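Local atomic coordinates of DNA-entry nuclease (Competence-specific nuclease) (Streptococcus agalactiae ILRI112, PDB entry 4QGO), a protein that probably cleaves DNA, and perhaps RNA, without sequence specificity, as a virulence-factor nuclease of the beta-beta-alpha (His-Me finger) class. Residues T56-Q61 against P176-D181; Q61-A66 against N134-T139; P207-Q210 against D216-T219. The protein carries 1 engineered substitution. All coordinates share one frame; numbering follows the deposited sequence.

Interaction 1. Residues T56-Q61 against P176-D181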
loop_
_atom_site.group_PDB
_atom_site.type_symbol
_atom_site.label_atom_id
_atom_site.label_comp_id
_atom_site.label_asym_id
_atom_site.label_seq_id
_atom_site.Cartn_x
_atom_site.Cartn_y
_atom_site.Cartn_z
ATOM N N THR A 56 -11.470 -5.692 -2.448
ATOM C CA THR A 56 -12.815 -5.182 -2.186
ATOM C C THR A 56 -12.881 -3.720 -2.590
ATOM O O THR A 56 -11.852 -3.063 -2.777
ATOM C CB THR A 56 -13.239 -5.310 -0.703
ATOM O OG1 THR A 56 -12.595 -4.305 0.085
ATOM C CG2 THR A 56 -12.926 -6.706 -0.134
ATOM N N ILE A 57 -14.099 -3.215 -2.733
ATOM C CA ILE A 57 -14.312 -1.796 -3.000
ATOM C C ILE A 57 -15.334 -1.214 -2.034
ATOM O O ILE A 57 -16.165 -1.940 -1.492
ATOM C CB ILE A 57 -14.746 -1.510 -4.461
ATOM C CG1 ILE A 57 -16.017 -2.277 -4.827
ATOM C CG2 ILE A 57 -13.611 -1.838 -5.438
ATOM C CD1 ILE A 57 -16.541 -1.924 -6.212
ATOM N N ASP A 58 -15.275 0.099 -1.821
ATOM C CA ASP A 58 -16.201 0.746 -0.891
ATOM C C ASP A 58 -17.444 1.281 -1.618
ATOM O O ASP A 58 -17.630 1.027 -2.801
ATOM C CB ASP A 58 -15.496 1.813 -0.038
ATOM C CG ASP A 58 -14.909 2.948 -0.864
ATOM O OD1 ASP A 58 -15.427 3.221 -1.969
ATOM O OD2 ASP A 58 -13.930 3.564 -0.384
ATOM N N ASN A 59 -18.298 2.012 -0.907
ATOM C CA ASN A 59 -19.563 2.439 -1.502
ATOM C C ASN A 59 -19.396 3.509 -2.577
ATOM O O ASN A 59 -20.316 3.777 -3.349
ATOM C CB ASN A 59 -20.552 2.890 -0.422
ATOM C CG ASN A 59 -21.194 1.712 0.306
ATOM O OD1 ASN A 59 -21.303 0.612 -0.238
ATOM N ND2 ASN A 59 -21.620 1.943 1.544
ATOM N N GLN A 60 -18.213 4.107 -2.629
ATOM C CA GLN A 60 -17.897 5.066 -3.674
ATOM C C GLN A 60 -17.096 4.413 -4.792
ATOM O O GLN A 60 -16.522 5.097 -5.638
ATOM C CB GLN A 60 -17.157 6.263 -3.080
ATOM C CG GLN A 60 -18.022 7.063 -2.095
ATOM C CD GLN A 60 -18.159 6.404 -0.711
ATOM O OE1 GLN A 60 -17.173 5.965 -0.104
ATOM N NE2 GLN A 60 -19.390 6.336 -0.213
ATOM N N GLN A 61 -17.084 3.079 -4.789
ATOM C CA GLN A 61 -16.427 2.268 -5.818
ATOM C C GLN A 61 -14.909 2.446 -5.841
ATOM O O GLN A 61 -14.277 2.249 -6.878
ATOM C CB GLN A 61 -16.979 2.551 -7.223
ATOM C CG GLN A 61 -18.455 2.895 -7.300
ATOM C CD GLN A 61 -19.334 1.680 -7.280
ATOM O OE1 GLN A 61 -18.982 0.654 -6.698
ATOM N NE2 GLN A 61 -20.493 1.780 -7.927
ATOM N N PRO A 176 -6.113 1.009 1.591
ATOM C CA PRO A 176 -5.963 2.430 1.247
ATOM C C PRO A 176 -6.700 3.284 2.273
ATOM O O PRO A 176 -7.859 2.982 2.608
ATOM C CB PRO A 176 -6.643 2.541 -0.123
ATOM C CG PRO A 176 -6.702 1.116 -0.655
ATOM C CD PRO A 176 -6.866 0.258 0.571
ATOM N N LEU A 177 -6.034 4.320 2.777
ATOM C CA LEU A 177 -6.653 5.236 3.746
ATOM C C LEU A 177 -7.096 6.511 3.031
ATOM O O LEU A 177 -6.276 7.180 2.383
ATOM C CB LEU A 177 -5.685 5.558 4.887
ATOM C CG LEU A 177 -5.103 4.364 5.645
ATOM C CD1 LEU A 177 -4.227 4.857 6.791
ATOM C CD2 LEU A 177 -6.213 3.452 6.149
ATOM N N TYR A 178 -8.394 6.812 3.105
ATOM C CA TYR A 178 -8.975 8.011 2.490
ATOM C C TYR A 178 -9.351 9.012 3.581
ATOM O O TYR A 178 -9.751 8.615 4.678
ATOM C CB TYR A 178 -10.216 7.665 1.659
ATOM C CG TYR A 178 -9.951 6.670 0.537
ATOM C CD1 TYR A 178 -9.475 7.092 -0.694
ATOM C CD2 TYR A 178 -10.171 5.309 0.722
ATOM C CE1 TYR A 178 -9.221 6.189 -1.714
ATOM C CE2 TYR A 178 -9.934 4.401 -0.296
ATOM C CZ TYR A 178 -9.454 4.844 -1.509
ATOM O OH TYR A 178 -9.210 3.946 -2.512
ATOM N N ARG A 179 -9.226 10.307 3.284
ATOM C CA ARG A 179 -9.513 11.351 4.276
ATOM C C ARG A 179 -10.990 11.418 4.603
ATOM O O ARG A 179 -11.379 11.872 5.682
ATOM C CB ARG A 179 -9.128 12.730 3.751
ATOM C CG ARG A 179 -7.643 12.967 3.533
ATOM C CD ARG A 179 -7.398 14.412 3.104
ATOM N NE ARG A 179 -8.177 14.753 1.919
ATOM C CZ ARG A 179 -8.343 15.990 1.464
ATOM N NH1 ARG A 179 -7.785 17.015 2.099
ATOM N NH2 ARG A 179 -9.070 16.205 0.377
ATOM N N ASN A 180 -11.798 11.000 3.640
ATOM C CA ASN A 180 -13.240 11.165 3.696
ATOM C C ASN A 180 -13.890 10.215 2.704
ATOM O O ASN A 180 -13.214 9.430 2.032
ATOM C CB ASN A 180 -13.607 12.616 3.375
ATOM C CG ASN A 180 -13.061 13.070 2.036
ATOM O OD1 ASN A 180 -13.234 12.395 1.018
ATOM N ND2 ASN A 180 -12.374 14.208 2.032
ATOM N N ASP A 181 -15.206 10.292 2.584
ATOM C CA ASP A 181 -15.913 9.319 1.769
ATOM C C ASP A 181 -15.817 9.574 0.272
ATOM O O ASP A 181 -16.165 8.702 -0.516
ATOM C CB ASP A 181 -17.385 9.218 2.189
ATOM C CG ASP A 181 -17.568 8.471 3.491
ATOM O OD1 ASP A 181 -16.642 7.737 3.897
ATOM O OD2 ASP A 181 -18.648 8.613 4.106
HETATM O O HOH W 1 -16.439 4.900 2.558
#

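Interaction 2. Residues Q61-A66 against N134-T139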
loop_
_atom_site.group_PDB
_atom_site.type_symbol
_atom_site.label_atom_id
_atom_site.label_comp_id
_atom_site.label_asym_id
_atom_site.label_seq_id
_atom_site.Cartn_x
_atom_site.Cartn_y
_atom_site.Cartn_z
ATOM N N GLN A 61 -17.084 3.079 -4.789
ATOM C CA GLN A 61 -16.427 2.268 -5.818
ATOM C C GLN A 61 -14.909 2.446 -5.841
ATOM O O GLN A 61 -14.277 2.249 -6.878
ATOM C CB GLN A 61 -16.979 2.551 -7.223
ATOM C CG GLN A 61 -18.455 2.895 -7.300
ATOM C CD GLN A 61 -19.334 1.680 -7.280
ATOM O OE1 GLN A 61 -18.982 0.654 -6.698
ATOM N NE2 GLN A 61 -20.493 1.780 -7.927
ATOM N N ARG A 62 -14.337 2.807 -4.696
ATOM C CA ARG A 62 -12.887 2.963 -4.572
ATOM C C ARG A 62 -12.276 1.686 -4.018
ATOM O O ARG A 62 -12.882 1.033 -3.171
ATOM C CB ARG A 62 -12.550 4.099 -3.601
ATOM C CG ARG A 62 -13.223 5.425 -3.926
ATOM C CD ARG A 62 -12.913 6.483 -2.877
ATOM N NE ARG A 62 -13.294 6.083 -1.528
ATOM C CZ ARG A 62 -13.289 6.881 -0.466
ATOM N NH1 ARG A 62 -12.926 8.156 -0.565
ATOM N NH2 ARG A 62 -13.670 6.403 0.706
ATOM N N PRO A 63 -11.063 1.331 -4.468
ATOM C CA PRO A 63 -10.373 0.190 -3.844
ATOM C C PRO A 63 -10.288 0.336 -2.335
ATOM O O PRO A 63 -9.937 1.395 -1.808
ATOM C CB PRO A 63 -8.978 0.235 -4.479
ATOM C CG PRO A 63 -9.240 0.822 -5.835
ATOM C CD PRO A 63 -10.303 1.874 -5.607
ATOM N N SER A 64 -10.645 -0.739 -1.638
ATOM C CA SER A 64 -10.731 -0.712 -0.191
ATOM C C SER A 64 -9.956 -1.904 0.376
ATOM O O SER A 64 -9.083 -2.452 -0.289
ATOM C CB SER A 64 -12.205 -0.718 0.224
ATOM O OG SER A 64 -12.357 -0.446 1.608
ATOM N N THR A 65 -10.276 -2.304 1.598
ATOM C CA THR A 65 -9.525 -3.338 2.302
ATOM C C THR A 65 -9.266 -4.596 1.480
ATOM O O THR A 65 -10.198 -5.236 0.987
ATOM C CB THR A 65 -10.279 -3.739 3.584
ATOM O OG1 THR A 65 -10.690 -2.558 4.275
ATOM C CG2 THR A 65 -9.391 -4.554 4.501
ATOM N N ALA A 66 -7.984 -4.919 1.328
ATOM C CA ALA A 66 -7.548 -6.136 0.656
ATOM C C ALA A 66 -6.909 -7.063 1.663
ATOM O O ALA A 66 -6.131 -6.635 2.523
ATOM C CB ALA A 66 -6.540 -5.803 -0.450
ATOM N N ASN A 134 -7.825 -3.403 -7.181
ATOM C CA ASN A 134 -6.476 -3.642 -6.649
ATOM C C ASN A 134 -5.459 -2.570 -7.010
ATOM O O ASN A 134 -4.281 -2.731 -6.724
ATOM C CB ASN A 134 -5.941 -5.015 -7.125
ATOM C CG ASN A 134 -4.682 -5.474 -6.367
ATOM O OD1 ASN A 134 -4.601 -5.368 -5.152
ATOM N ND2 ASN A 134 -3.696 -5.988 -7.100
ATOM N N VAL A 135 -5.894 -1.480 -7.642
ATOM C CA VAL A 135 -4.942 -0.473 -8.116
ATOM C C VAL A 135 -5.402 0.929 -7.759
ATOM O O VAL A 135 -6.557 1.292 -7.998
ATOM C CB VAL A 135 -4.742 -0.563 -9.647
ATOM C CG1 VAL A 135 -3.746 0.507 -10.109
ATOM C CG2 VAL A 135 -4.274 -1.954 -10.044
ATOM N N VAL A 136 -4.489 1.707 -7.180
ATOM C CA VAL A 136 -4.743 3.113 -6.880
ATOM C C VAL A 136 -3.694 3.997 -7.539
ATOM O O VAL A 136 -2.674 3.516 -8.048
ATOM C CB VAL A 136 -4.764 3.398 -5.360
ATOM C CG1 VAL A 136 -5.931 2.672 -4.696
ATOM C CG2 VAL A 136 -3.425 3.005 -4.699
ATOM N N THR A 137 -3.958 5.300 -7.537
ATOM C CA THR A 137 -2.969 6.284 -7.944
ATOM C C THR A 137 -2.001 6.464 -6.790
ATOM O O THR A 137 -2.391 6.925 -5.724
ATOM C CB THR A 137 -3.641 7.617 -8.287
ATOM O OG1 THR A 137 -4.495 7.425 -9.420
ATOM C CG2 THR A 137 -2.601 8.698 -8.599
ATOM N N GLN A 138 -0.746 6.075 -6.993
ATOM C CA GLN A 138 0.229 6.084 -5.913
ATOM C C GLN A 138 1.460 6.870 -6.332
ATOM O O GLN A 138 1.937 6.749 -7.478
ATOM C CB GLN A 138 0.625 4.654 -5.530
ATOM C CG GLN A 138 1.449 4.588 -4.240
ATOM C CD GLN A 138 1.666 3.167 -3.769
ATOM O OE1 GLN A 138 1.759 2.242 -4.583
ATOM N NE2 GLN A 138 1.743 2.978 -2.455
ATOM N N THR A 139 1.986 7.677 -5.420
ATOM C CA THR A 139 3.181 8.439 -5.781
ATOM C C THR A 139 4.322 7.490 -6.180
ATOM O O THR A 139 4.440 6.374 -5.650
ATOM C CB THR A 139 3.650 9.399 -4.677
ATOM O OG1 THR A 139 4.159 8.640 -3.564
ATOM C CG2 THR A 139 2.503 10.302 -4.234
#

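Interaction 3. Residues P207-Q210 against D216-T219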
loop_
_atom_site.group_PDB
_atom_site.type_symbol
_atom_site.label_atom_id
_atom_site.label_comp_id
_atom_site.label_asym_id
_atom_site.label_seq_id
_atom_site.Cartn_x
_atom_site.Cartn_y
_atom_site.Cartn_z
ATOM N N PRO A 207 2.914 6.956 3.614
ATOM C CA PRO A 207 2.253 8.164 3.102
ATOM C C PRO A 207 2.253 8.193 1.567
ATOM O O PRO A 207 3.270 7.873 0.931
ATOM C CB PRO A 207 3.115 9.307 3.676
ATOM C CG PRO A 207 3.738 8.687 4.941
ATOM C CD PRO A 207 4.039 7.272 4.515
ATOM N N ASN A 208 1.116 8.568 0.985
ATOM C CA ASN A 208 1.009 8.692 -0.463
ATOM C C ASN A 208 1.454 10.080 -0.877
ATOM O O ASN A 208 0.659 10.919 -1.329
ATOM C CB ASN A 208 -0.414 8.412 -0.932
ATOM C CG ASN A 208 -0.467 8.028 -2.392
ATOM O OD1 ASN A 208 0.573 7.748 -3.008
ATOM N ND2 ASN A 208 -1.677 8.003 -2.959
ATOM N N THR A 209 2.749 10.302 -0.697
ATOM C CA THR A 209 3.354 11.618 -0.839
ATOM C C THR A 209 4.664 11.527 -1.609
ATOM O O THR A 209 5.234 10.444 -1.786
ATOM C CB THR A 209 3.641 12.248 0.550
ATOM O OG1 THR A 209 4.527 11.395 1.296
ATOM C CG2 THR A 209 2.348 12.449 1.339
ATOM N N GLN A 210 5.159 12.684 -2.047
ATOM C CA GLN A 210 6.439 12.761 -2.736
ATOM C C GLN A 210 7.016 14.131 -2.366
ATOM O O GLN A 210 6.279 15.118 -2.318
ATOM C CB GLN A 210 6.215 12.630 -4.248
ATOM C CG GLN A 210 7.487 12.449 -5.096
ATOM C CD GLN A 210 7.278 11.503 -6.278
ATOM O OE1 GLN A 210 6.596 10.479 -6.167
ATOM N NE2 GLN A 210 7.853 11.848 -7.418
ATOM N N ASP A 216 -3.726 17.148 -4.301
ATOM C CA ASP A 216 -5.085 17.268 -3.785
ATOM C C ASP A 216 -5.696 15.876 -3.892
ATOM O O ASP A 216 -5.947 15.391 -4.998
ATOM C CB ASP A 216 -5.875 18.258 -4.647
ATOM C CG ASP A 216 -7.277 18.519 -4.114
ATOM O OD1 ASP A 216 -7.754 17.746 -3.260
ATOM O OD2 ASP A 216 -7.912 19.502 -4.559
ATOM N N TYR A 217 -5.910 15.222 -2.750
ATOM C CA TYR A 217 -6.392 13.839 -2.759
ATOM C C TYR A 217 -7.832 13.732 -3.229
ATOM O O TYR A 217 -8.289 12.650 -3.604
ATOM C CB TYR A 217 -6.221 13.173 -1.390
ATOM C CG TYR A 217 -4.770 13.056 -0.975
ATOM C CD1 TYR A 217 -3.898 12.219 -1.663
ATOM C CD2 TYR A 217 -4.276 13.787 0.097
ATOM C CE1 TYR A 217 -2.570 12.125 -1.300
ATOM C CE2 TYR A 217 -2.947 13.699 0.473
ATOM C CZ TYR A 217 -2.098 12.877 -0.239
ATOM O OH TYR A 217 -0.779 12.799 0.152
ATOM N N ALA A 218 -8.559 14.849 -3.215
ATOM C CA ALA A 218 -9.916 14.824 -3.732
ATOM C C ALA A 218 -9.931 14.448 -5.212
ATOM O O ALA A 218 -10.742 13.628 -5.638
ATOM C CB ALA A 218 -10.607 16.179 -3.513
ATOM N N THR A 219 -9.025 15.048 -5.991
ATOM C CA THR A 219 -9.021 14.913 -7.448
ATOM C C THR A 219 -7.815 14.166 -8.013
ATOM O O THR A 219 -7.858 13.652 -9.130
ATOM C CB THR A 219 -9.011 16.304 -8.106
ATOM O OG1 THR A 219 -7.885 17.030 -7.598
ATOM C CG2 THR A 219 -10.273 17.068 -7.757
#

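Interaction 1. Residues T56-Q61 against P176-D181
Gln60 and Asp181, with Asp58 and Tyr178 beside them, make a loose, largely polar surface contact between the loop linking strands 52-54 and 66-70 and the loop that leaves strand 170-177. A water donates to Gln60 OE1 at 3.0 Å and to Asp181 OD1 at 3.1 Å, joining two acceptors that could not bond to each other directly. The bend of the Gln60 chain at chi2 (77°) folds its amide back toward Asp181; the approach of its CG and OE1 to Asp181 O is so short that its details are doubtful. Asp58 opens a type I beta turn ending at Gln61, and also an Asx turn: its OD1 accepts from Gln60 N at 3.0 Å, the N-H arriving from above the carboxylate plane. Aspartate suits this place because its short side chain can reach the turn's own backbone. OD2 of Asp58 approaches the Tyr178 ring obliquely, 4.1 Å from CE2, with carboxylate and ring planes 59° apart. The stronger polar ties lie just beyond: Asp58 OD2 forms a salt bridge with Arg62, which also makes a cation-pi contact with Tyr178, while Tyr178 OH bonds to Pro63 O.

Interaction 2. Residues Q61-A66 against N134-T139
Pro63 packs its ring against the start of strand 135-139, where it meets the backbone of Val135 and the side chain of Val136. Its CB, which points toward the strand, lies 3.9 Å from Val136 CG1. One bond further out, CG touches two things at once: the same methyl at 4.0 Å and the carbonyl oxygen of Val135 at 3.5 Å. The ring then turns back to its own backbone nitrogen, and CD has drawn off to 4.5 Å from Val136 CG1. Thus CB and CG do the touching, and the two side chains run past one another in opposite directions rather than meeting end on.

Val136 presents CG1 because its chi1 of -65° sets that methyl beside the backbone N, anti to the carbonyl carbon; CG2 takes the place between N and carbonyl carbon. Val135 contributes backbone alone, its own side chain pointing away from Pro63. The residue types fit a buried site: proline is compact and apolar and brings no backbone N-H that would need an acceptor here, while a beta-branched valine sits readily in an extended strand. Val136 also touches Met189 of strand 188-195, so the apolar packing continues from Pro63 through Val136 to the large sheet. Pro63 O turns to the hydroxyl of Tyr178.

In this way the loop leading into the large sheet is packed on the smaller two-stranded one. Ala66, where the loop gives way to strand 66-70, bonds through its backbone to Val174 of strand 170-177, whereas Val136 pairs with Gly111 of strand 108-112. Strands 108-112 and 135-139 form an antiparallel pair, followed directly by helix 140-144 with Thr139 at its N-cap, a layout consistent with the beta-beta-alpha motif of His-Me finger nucleases.

Interaction 3. Residues P207-Q210 against D216-T219
Tyr217 OH gives its hydrogen bond to Asn208 O from well above the carbonyl plane, 54° out of it, and so does not lie on a lone pair. The bond is nevertheless short, 2.8 Å from Tyr217 OH to Asn208 O, with a C=O...donor angle of 126°. Seen from the tyrosine the approach is more regular, since the oxygen lies at the ring's edge and in its plane, 3.4 Å from CE1. The ring bridges two loops whose nearest CA atoms, those of Asn208 and Tyr217, are still 9.3 Å apart. Asn208 is the centre of an inverse gamma turn, which turns the chain as it leaves strand 201-207; its side-chain OD1 bonds to Thr139 N, fixing the residue from its other end. Thr209 adds a methyl, its CG2 lying 3.4 Å from Tyr217 OH. Next to the tyrosine in the chain, Asp216 OD1 accepts from Ala218 N at 3.0 Å in an Asx turn. Tyrosine suits the site because it couples a broad apolar ring with a polar end: within a buried contact the hydroxyl and a loop carbonyl satisfy one another, although the bond's direction is probably not the most favourable.

Interaction 1 lies at the surface and is polar and water-bridged; interactions 2 and 3 are buried, the one apolar, the other built on a direct hydrogen bond from a tyrosine. Interactions 1 and 2 share Gln61 and hold the same loop before strand 66-70, interaction 1 to the loop after strand 170-177, interaction 2 to strand 135-139. They meet where Tyr178 OH bonds to Pro63 O and Thr56 OG1 to Thr65 O. Strand 135-139 then leads to interaction 3: Thr139 bonds through N to Asn208 OD1 and through OG1 to Thr209 O. Between interactions 1 and 3 there is mere packing, of Arg179 against Asp216, Tyr217 and Ala218.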